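Local atomic coordinates of peptidoglycan-recognition protein-LC isoform LCa (Drosophila melanogaster, PDB entry 2F2L), a protein that activates the imd/Relish pathway of insect innate immunity, probably as a pattern-recognition receptor in the response to bacterial peptidoglycan, here represented by its extracellular amidase-like domain. Residues L30-E35 / S99-G104; V24-A29 / S135-A140. One frame throughout, in Å; residues are numbered along the deposited sequence.

Contact 1: L30-E35 / S99-G104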
ATOM      1  N   LEU A  30     -15.209 -14.316  -0.432  1.00 18.69           N
ATOM      2  CA  LEU A  30     -15.415 -13.452  -1.584  1.00 19.34           C
ATOM      3  C   LEU A  30     -14.197 -13.513  -2.518  1.00 19.53           C
ATOM      4  O   LEU A  30     -13.079 -13.740  -2.066  1.00 19.77           O
ATOM      5  CB  LEU A  30     -15.629 -11.986  -1.171  1.00 19.55           C
ATOM      6  CG  LEU A  30     -16.630 -11.605  -0.082  1.00 19.92           C
ATOM      7  CD1 LEU A  30     -15.946 -11.451   1.263  1.00 20.19           C
ATOM      8  CD2 LEU A  30     -17.331 -10.313  -0.446  1.00 19.60           C
ATOM      9  N   PRO A  31     -14.416 -13.294  -3.822  1.00 19.25           N
ATOM     10  CA  PRO A  31     -13.300 -13.096  -4.742  1.00 19.43           C
ATOM     11  C   PRO A  31     -12.868 -11.625  -4.743  1.00 19.33           C
ATOM     12  O   PRO A  31     -13.686 -10.746  -4.471  1.00 19.01           O
ATOM     13  CB  PRO A  31     -13.909 -13.483  -6.088  1.00 18.90           C
ATOM     14  CG  PRO A  31     -15.331 -13.033  -5.958  1.00 19.26           C
ATOM     15  CD  PRO A  31     -15.709 -13.220  -4.514  1.00 19.10           C
ATOM     16  N   THR A  32     -11.607 -11.342  -5.045  1.00 19.65           N
ATOM     17  CA  THR A  32     -11.206  -9.936  -5.190  1.00 20.14           C
ATOM     18  C   THR A  32     -11.517  -9.434  -6.606  1.00 20.42           C
ATOM     19  O   THR A  32     -11.587  -8.224  -6.845  1.00 19.91           O
ATOM     20  CB  THR A  32      -9.695  -9.706  -4.855  1.00 20.04           C
ATOM     21  OG1 THR A  32      -8.874 -10.516  -5.705  1.00 20.90           O
ATOM     22  CG2 THR A  32      -9.410 -10.031  -3.422  1.00 20.65           C
ATOM     23  N   ASN A  33     -11.698 -10.374  -7.538  1.00 20.74           N
ATOM     24  CA  ASN A  33     -11.796 -10.084  -8.975  1.00 20.44           C
ATOM     25  C   ASN A  33     -10.639  -9.258  -9.520  1.00 20.61           C
ATOM     26  O   ASN A  33     -10.791  -8.507 -10.479  1.00 21.13           O
ATOM     27  CB  ASN A  33     -13.153  -9.441  -9.306  1.00 20.65           C
ATOM     28  CG  ASN A  33     -14.310 -10.376  -9.030  1.00 21.69           C
ATOM     29  OD1 ASN A  33     -14.222 -11.569  -9.322  1.00 22.36           O
ATOM     30  ND2 ASN A  33     -15.396  -9.849  -8.447  1.00 21.81           N
ATOM     31  N   SER A  34      -9.471  -9.425  -8.912  1.00 21.22           N
ATOM     32  CA  SER A  34      -8.233  -8.885  -9.417  1.00 20.98           C
ATOM     33  C   SER A  34      -7.502 -10.051 -10.072  1.00 21.36           C
ATOM     34  O   SER A  34      -7.904 -11.207  -9.904  1.00 22.02           O
ATOM     35  CB  SER A  34      -7.398  -8.312  -8.267  1.00 20.99           C
ATOM     36  OG  SER A  34      -6.937  -9.328  -7.387  1.00 20.90           O
ATOM     37  N   GLU A  35      -6.434  -9.759 -10.807  1.00 20.93           N
ATOM     38  CA  GLU A  35      -5.474 -10.792 -11.187  1.00 21.66           C
ATOM     39  C   GLU A  35      -4.996 -11.522  -9.939  1.00 21.16           C
ATOM     40  O   GLU A  35      -5.026 -10.967  -8.847  1.00 20.82           O
ATOM     41  CB  GLU A  35      -4.276 -10.184 -11.920  1.00 21.57           C
ATOM     42  CG  GLU A  35      -4.502 -10.011 -13.413  1.00 23.44           C
ATOM     43  CD  GLU A  35      -3.560  -9.006 -14.046  1.00 24.29           C
ATOM     44  OE1 GLU A  35      -2.719  -9.407 -14.881  1.00 27.96           O
ATOM     45  OE2 GLU A  35      -3.665  -7.804 -13.709  1.00 29.49           O
ATOM     46  N   SER A  99     -14.744 -11.341   6.889  1.00 18.75           N
ATOM     47  CA  SER A  99     -14.584 -11.628   5.470  1.00 18.59           C
ATOM     48  C   SER A  99     -13.175 -12.124   5.138  1.00 18.43           C
ATOM     49  O   SER A  99     -12.178 -11.574   5.625  1.00 18.15           O
ATOM     50  CB  SER A  99     -14.905 -10.404   4.620  1.00 18.76           C
ATOM     51  OG  SER A  99     -14.124  -9.273   4.972  1.00 18.23           O
ATOM     52  N   PHE A 100     -13.120 -13.194   4.342  1.00 18.44           N
ATOM     53  CA  PHE A 100     -11.882 -13.707   3.761  1.00 18.90           C
ATOM     54  C   PHE A 100     -12.014 -13.477   2.268  1.00 19.10           C
ATOM     55  O   PHE A 100     -12.869 -14.079   1.627  1.00 18.89           O
ATOM     56  CB  PHE A 100     -11.679 -15.222   3.970  1.00 18.99           C
ATOM     57  CG  PHE A 100     -11.503 -15.662   5.403  1.00 19.06           C
ATOM     58  CD1 PHE A 100     -11.417 -14.769   6.457  1.00 19.72           C
ATOM     59  CD2 PHE A 100     -11.413 -17.020   5.684  1.00 19.40           C
ATOM     60  CE1 PHE A 100     -11.242 -15.221   7.761  1.00 19.28           C
ATOM     61  CE2 PHE A 100     -11.252 -17.468   6.980  1.00 18.74           C
ATOM     62  CZ  PHE A 100     -11.167 -16.577   8.015  1.00 18.56           C
ATOM     63  N   ALA A 101     -11.172 -12.609   1.717  1.00 19.70           N
ATOM     64  CA  ALA A 101     -11.166 -12.362   0.278  1.00 19.64           C
ATOM     65  C   ALA A 101     -10.057 -13.200  -0.364  1.00 19.65           C
ATOM     66  O   ALA A 101      -8.933 -13.252   0.138  1.00 19.95           O
ATOM     67  CB  ALA A 101     -10.943 -10.910  -0.008  1.00 19.96           C
ATOM     68  N   TYR A 102     -10.382 -13.840  -1.481  1.00 19.50           N
ATOM     69  CA  TYR A 102      -9.439 -14.698  -2.184  1.00 19.56           C
ATOM     70  C   TYR A 102      -8.890 -13.889  -3.349  1.00 19.50           C
ATOM     71  O   TYR A 102      -9.642 -13.381  -4.165  1.00 19.29           O
ATOM     72  CB  TYR A 102     -10.135 -16.029  -2.578  1.00 19.51           C
ATOM     73  CG  TYR A 102     -10.367 -16.841  -1.320  1.00 18.77           C
ATOM     74  CD1 TYR A 102      -9.455 -17.804  -0.921  1.00 17.89           C
ATOM     75  CD2 TYR A 102     -11.418 -16.536  -0.453  1.00 20.12           C
ATOM     76  CE1 TYR A 102      -9.623 -18.515   0.262  1.00 18.65           C
ATOM     77  CE2 TYR A 102     -11.590 -17.223   0.743  1.00 18.27           C
ATOM     78  CZ  TYR A 102     -10.691 -18.214   1.096  1.00 19.45           C
ATOM     79  OH  TYR A 102     -10.848 -18.889   2.293  1.00 18.64           O
ATOM     80  N   ILE A 103      -7.570 -13.725  -3.385  1.00 19.63           N
ATOM     81  CA  ILE A 103      -6.948 -12.871  -4.398  1.00 19.61           C
ATOM     82  C   ILE A 103      -6.967 -13.567  -5.754  1.00 19.65           C
ATOM     83  O   ILE A 103      -6.289 -14.565  -5.959  1.00 19.60           O
ATOM     84  CB  ILE A 103      -5.525 -12.466  -4.037  1.00 19.48           C
ATOM     85  CG1 ILE A 103      -5.522 -11.749  -2.685  1.00 18.68           C
ATOM     86  CG2 ILE A 103      -4.925 -11.574  -5.142  1.00 19.66           C
ATOM     87  CD1 ILE A 103      -4.163 -11.571  -2.090  1.00 18.85           C
ATOM     88  N   GLY A 104      -7.756 -13.017  -6.670  1.00 19.76           N
ATOM     89  CA  GLY A 104      -7.945 -13.613  -7.983  1.00 19.91           C
ATOM     90  C   GLY A 104      -9.387 -13.509  -8.438  1.00 19.65           C
ATOM     91  O   GLY A 104     -10.196 -12.820  -7.834  1.00 19.76           O
TER

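Contact 2: V24-A29 / S135-A140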
ATOM      1  N   VAL A  24     -17.767 -13.700  16.173  1.00 19.96           N
ATOM      2  CA  VAL A  24     -18.744 -13.764  15.074  1.00 19.68           C
ATOM      3  C   VAL A  24     -19.185 -15.203  14.821  1.00 19.70           C
ATOM      4  O   VAL A  24     -18.412 -16.155  15.020  1.00 19.38           O
ATOM      5  CB  VAL A  24     -18.223 -13.122  13.735  1.00 19.85           C
ATOM      6  CG1 VAL A  24     -17.815 -11.658  13.957  1.00 20.29           C
ATOM      7  CG2 VAL A  24     -17.102 -13.923  13.094  1.00 19.85           C
ATOM      8  N   GLY A  25     -20.426 -15.358  14.373  1.00 19.55           N
ATOM      9  CA  GLY A  25     -20.965 -16.673  14.021  1.00 19.38           C
ATOM     10  C   GLY A  25     -20.911 -16.944  12.528  1.00 19.18           C
ATOM     11  O   GLY A  25     -21.306 -18.017  12.063  1.00 18.12           O
ATOM     12  N   LEU A  26     -20.395 -15.975  11.778  1.00 18.90           N
ATOM     13  CA  LEU A  26     -20.430 -16.033  10.320  1.00 19.02           C
ATOM     14  C   LEU A  26     -19.117 -15.558   9.686  1.00 18.87           C
ATOM     15  O   LEU A  26     -18.608 -14.481  10.015  1.00 19.10           O
ATOM     16  CB  LEU A  26     -21.581 -15.174   9.817  1.00 19.03           C
ATOM     17  CG  LEU A  26     -21.825 -15.133   8.308  1.00 19.25           C
ATOM     18  CD1 LEU A  26     -22.214 -16.496   7.795  1.00 20.00           C
ATOM     19  CD2 LEU A  26     -22.910 -14.115   7.998  1.00 20.47           C
ATOM     20  N   VAL A  27     -18.586 -16.359   8.775  1.00 18.38           N
ATOM     21  CA  VAL A  27     -17.404 -16.002   7.992  1.00 18.32           C
ATOM     22  C   VAL A  27     -17.792 -16.082   6.522  1.00 18.40           C
ATOM     23  O   VAL A  27     -18.395 -17.077   6.092  1.00 18.30           O
ATOM     24  CB  VAL A  27     -16.208 -16.943   8.299  1.00 17.98           C
ATOM     25  CG1 VAL A  27     -14.971 -16.552   7.482  1.00 17.92           C
ATOM     26  CG2 VAL A  27     -15.898 -16.909   9.770  1.00 19.07           C
ATOM     27  N   ILE A  28     -17.471 -15.038   5.751  1.00 18.35           N
ATOM     28  CA  ILE A  28     -17.926 -14.914   4.358  1.00 18.05           C
ATOM     29  C   ILE A  28     -16.754 -14.918   3.382  1.00 18.67           C
ATOM     30  O   ILE A  28     -15.772 -14.155   3.547  1.00 18.54           O
ATOM     31  CB  ILE A  28     -18.744 -13.619   4.155  1.00 18.55           C
ATOM     32  CG1 ILE A  28     -20.012 -13.656   5.018  1.00 17.40           C
ATOM     33  CG2 ILE A  28     -19.153 -13.446   2.699  1.00 18.27           C
ATOM     34  CD1 ILE A  28     -20.640 -12.295   5.226  1.00 17.96           C
ATOM     35  N   ALA A  29     -16.851 -15.774   2.365  1.00 18.37           N
ATOM     36  CA  ALA A  29     -15.819 -15.855   1.337  1.00 18.95           C
ATOM     37  C   ALA A  29     -16.198 -14.995   0.132  1.00 18.72           C
ATOM     38  O   ALA A  29     -17.367 -14.913  -0.237  1.00 19.75           O
ATOM     39  CB  ALA A  29     -15.572 -17.294   0.929  1.00 18.56           C
ATOM     40  N   SER A 135     -19.247 -22.760  16.660  1.00 19.43           N
ATOM     41  CA  SER A 135     -20.292 -23.257  15.770  1.00 19.77           C
ATOM     42  C   SER A 135     -20.529 -22.337  14.586  1.00 19.57           C
ATOM     43  O   SER A 135     -21.655 -22.184  14.142  1.00 19.71           O
ATOM     44  CB  SER A 135     -21.598 -23.397  16.553  1.00 19.83           C
ATOM     45  OG  SER A 135     -22.066 -22.107  16.903  1.00 21.52           O
ATOM     46  N   TYR A 136     -19.470 -21.721  14.069  1.00 19.93           N
ATOM     47  CA  TYR A 136     -19.609 -20.756  12.971  1.00 19.45           C
ATOM     48  C   TYR A 136     -20.121 -21.400  11.688  1.00 19.22           C
ATOM     49  O   TYR A 136     -19.900 -22.586  11.427  1.00 18.86           O
ATOM     50  CB  TYR A 136     -18.277 -20.074  12.649  1.00 19.22           C
ATOM     51  CG  TYR A 136     -17.224 -20.997  12.063  1.00 19.48           C
ATOM     52  CD1 TYR A 136     -17.034 -21.089  10.690  1.00 19.27           C
ATOM     53  CD2 TYR A 136     -16.409 -21.778  12.888  1.00 19.09           C
ATOM     54  CE1 TYR A 136     -16.079 -21.941  10.152  1.00 19.00           C
ATOM     55  CE2 TYR A 136     -15.450 -22.628  12.359  1.00 19.87           C
ATOM     56  CZ  TYR A 136     -15.288 -22.710  10.990  1.00 19.62           C
ATOM     57  OH  TYR A 136     -14.316 -23.548  10.464  1.00 19.34           O
ATOM     58  N   ARG A 137     -20.770 -20.573  10.882  1.00 18.74           N
ATOM     59  CA  ARG A 137     -21.069 -20.885   9.505  1.00 19.36           C
ATOM     60  C   ARG A 137     -20.060 -20.169   8.578  1.00 19.02           C
ATOM     61  O   ARG A 137     -19.762 -18.977   8.757  1.00 18.64           O
ATOM     62  CB  ARG A 137     -22.502 -20.442   9.226  1.00 19.55           C
ATOM     63  CG  ARG A 137     -22.878 -20.355   7.784  1.00 21.02           C
ATOM     64  CD  ARG A 137     -24.315 -19.834   7.649  1.00 21.92           C
ATOM     65  NE  ARG A 137     -24.707 -19.727   6.247  1.00 23.45           N
ATOM     66  CZ  ARG A 137     -25.739 -19.030   5.790  1.00 23.94           C
ATOM     67  NH1 ARG A 137     -26.496 -18.314   6.617  1.00 24.59           N
ATOM     68  NH2 ARG A 137     -25.986 -19.036   4.482  1.00 23.98           N
ATOM     69  N   PHE A 138     -19.525 -20.910   7.608  1.00 18.90           N
ATOM     70  CA  PHE A 138     -18.660 -20.365   6.549  1.00 18.43           C
ATOM     71  C   PHE A 138     -19.502 -20.423   5.273  1.00 18.36           C
ATOM     72  O   PHE A 138     -20.058 -21.479   4.933  1.00 18.19           O
ATOM     73  CB  PHE A 138     -17.387 -21.216   6.456  1.00 18.93           C
ATOM     74  CG  PHE A 138     -16.318 -20.700   5.500  1.00 19.22           C
ATOM     75  CD1 PHE A 138     -16.161 -19.345   5.220  1.00 18.91           C
ATOM     76  CD2 PHE A 138     -15.427 -21.597   4.925  1.00 20.60           C
ATOM     77  CE1 PHE A 138     -15.167 -18.902   4.348  1.00 18.76           C
ATOM     78  CE2 PHE A 138     -14.425 -21.160   4.048  1.00 20.61           C
ATOM     79  CZ  PHE A 138     -14.289 -19.804   3.770  1.00 19.14           C
ATOM     80  N   THR A 139     -19.666 -19.295   4.592  1.00 17.87           N
ATOM     81  CA  THR A 139     -20.520 -19.262   3.396  1.00 17.52           C
ATOM     82  C   THR A 139     -20.003 -18.340   2.308  1.00 17.00           C
ATOM     83  O   THR A 139     -19.063 -17.586   2.519  1.00 16.73           O
ATOM     84  CB  THR A 139     -21.976 -18.872   3.740  1.00 17.35           C
ATOM     85  OG1 THR A 139     -22.828 -19.152   2.617  1.00 20.22           O
ATOM     86  CG2 THR A 139     -22.099 -17.439   4.095  1.00 17.98           C
ATOM     87  N   ALA A 140     -20.639 -18.430   1.144  1.00 16.68           N
ATOM     88  CA  ALA A 140     -20.321 -17.606   0.001  1.00 16.48           C
ATOM     89  C   ALA A 140     -21.085 -16.312   0.076  1.00 16.10           C
ATOM     90  O   ALA A 140     -22.297 -16.289   0.374  1.00 15.54           O
ATOM     91  CB  ALA A 140     -20.664 -18.334  -1.290  1.00 16.56           C
TER

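Contact 1: L30-E35 / S99-G104
Thr32 meets the 99-104 segment where two parallel neighbours in the central sheet of the PGRP domain run out into loops. Its CB comes 3.7 Å from Tyr102 O, the same oxygen that accepts a hydrogen bond from the Thr32 backbone N at 3.0 Å. From CB the methyl turns to the face carrying Ala101: Thr32 CG2 passes 3.4 Å from Tyr102 O and meets Ala101 CB at 3.8 Å. Leu50 of helix 40-57 also touches the Thr32 side chain. The hydroxyl takes the other branch: with chi1 at 58°, OG1 sits between the backbone N and the carbonyl carbon and accepts the N-H of Gly104 at 2.9 Å, nearly straight at 167°. OG1 in turn donates to Ser34 OG, which donates to the carbonyl oxygen of Glu35. Threonine suits this place because one branch is apolar and the other polar.

Upstream, pairing is regular: Leu30 N donates to Phe100 O, and Tyr102 N to Leu30 O at 2.8 Å. Pro31, without an N-H, costs this pairing nothing, because the strand-pairing donors are the N atoms of Leu30 and Thr32. Gly104, whose backbone angles leave a side chain no room beside the carbonyl oxygen of Ile103, brings its CA within 3.1 Å of Ser34 O. The hydroxyl relay thus carries the pairing past the strand ends, replacing a backbone acceptor with a side chain.

Contact 2: V24-A29 / S135-A140
Four backbone hydrogen bonds tie 24-29 to 135-140, joining a strand at the edge of the mixed sheet within this chain to its parallel neighbour in the amidase-like fold. They alternate in direction: Arg137 N donates to Gly25 O at 2.9 Å, Val27 N to Arg137 O at 2.9 Å, Thr139 N to Val27 O at 3.0 Å, and Ala29 N to Thr139 O at 2.9 Å. All have N-H...O angles of 161° or more, and CA-H groups of Tyr136, Leu26, Phe138 and Ile28 supplement them at the same carbonyls. The short strand axes cross at -23°, in keeping with the usual twist of a sheet.

On one face Val27 and Ala29 stand beside Phe138. With chi1 at -174° the ring is carried anti to its own N and back toward the partner strand, where CD1 meets Val27 CG1 at 3.8 Å and CE1 meets Ala29 CB. The small side chain of Ala29 lets the ring come into contact with its CB. Tyr102 and helix 113-128 pack on this face too, and Trp166 meets Phe138 edge to face, so an aromatic residue suits its buried place.

The other face is more mixed. Leu26 and Thr139 lie obliquely across each other, Leu26 CD1 touching Thr139 CG2, while Thr139 OG1 turns to the C-terminal carboxylate of Ser167. Arginine fits the partly exposed position here because its aliphatic part can cover a leucine while its guanidinium extends beyond: the chain is straight from CG to NE, and Leu26 CD1 lies 3.9 Å from both CG and CD of Arg137. Back on the aromatic face, Val27 O lies at the edge of the Phe138 ring, near its plane, 3.3 Å from CD1.

In the fold
Contacts 1 and 2 lie on the two sides of strand 24-31, making three adjacent parallel strands, 98-102, 24-31 and 136-140; their centres are about 16 Å apart. They join directly: Phe100 N is probably hydrogen-bonded to Ile28 O at 2.9 Å, and Phe100 CZ packs on Val27 CG1 at 3.8 Å. Tyr102 also bridges them, with CE2 4.0 Å from Ala29 CB. The bound peptidoglycan fragment is about 12 Å from the side chain of Glu35 in contact 1, and the residues lining its pocket include Arg48 and Thr52 on helix 40-57, the helix that also packs on Thr32. Asn36, next in the chain after Glu35, carries an N-linked sugar about 7 Å from Gly104.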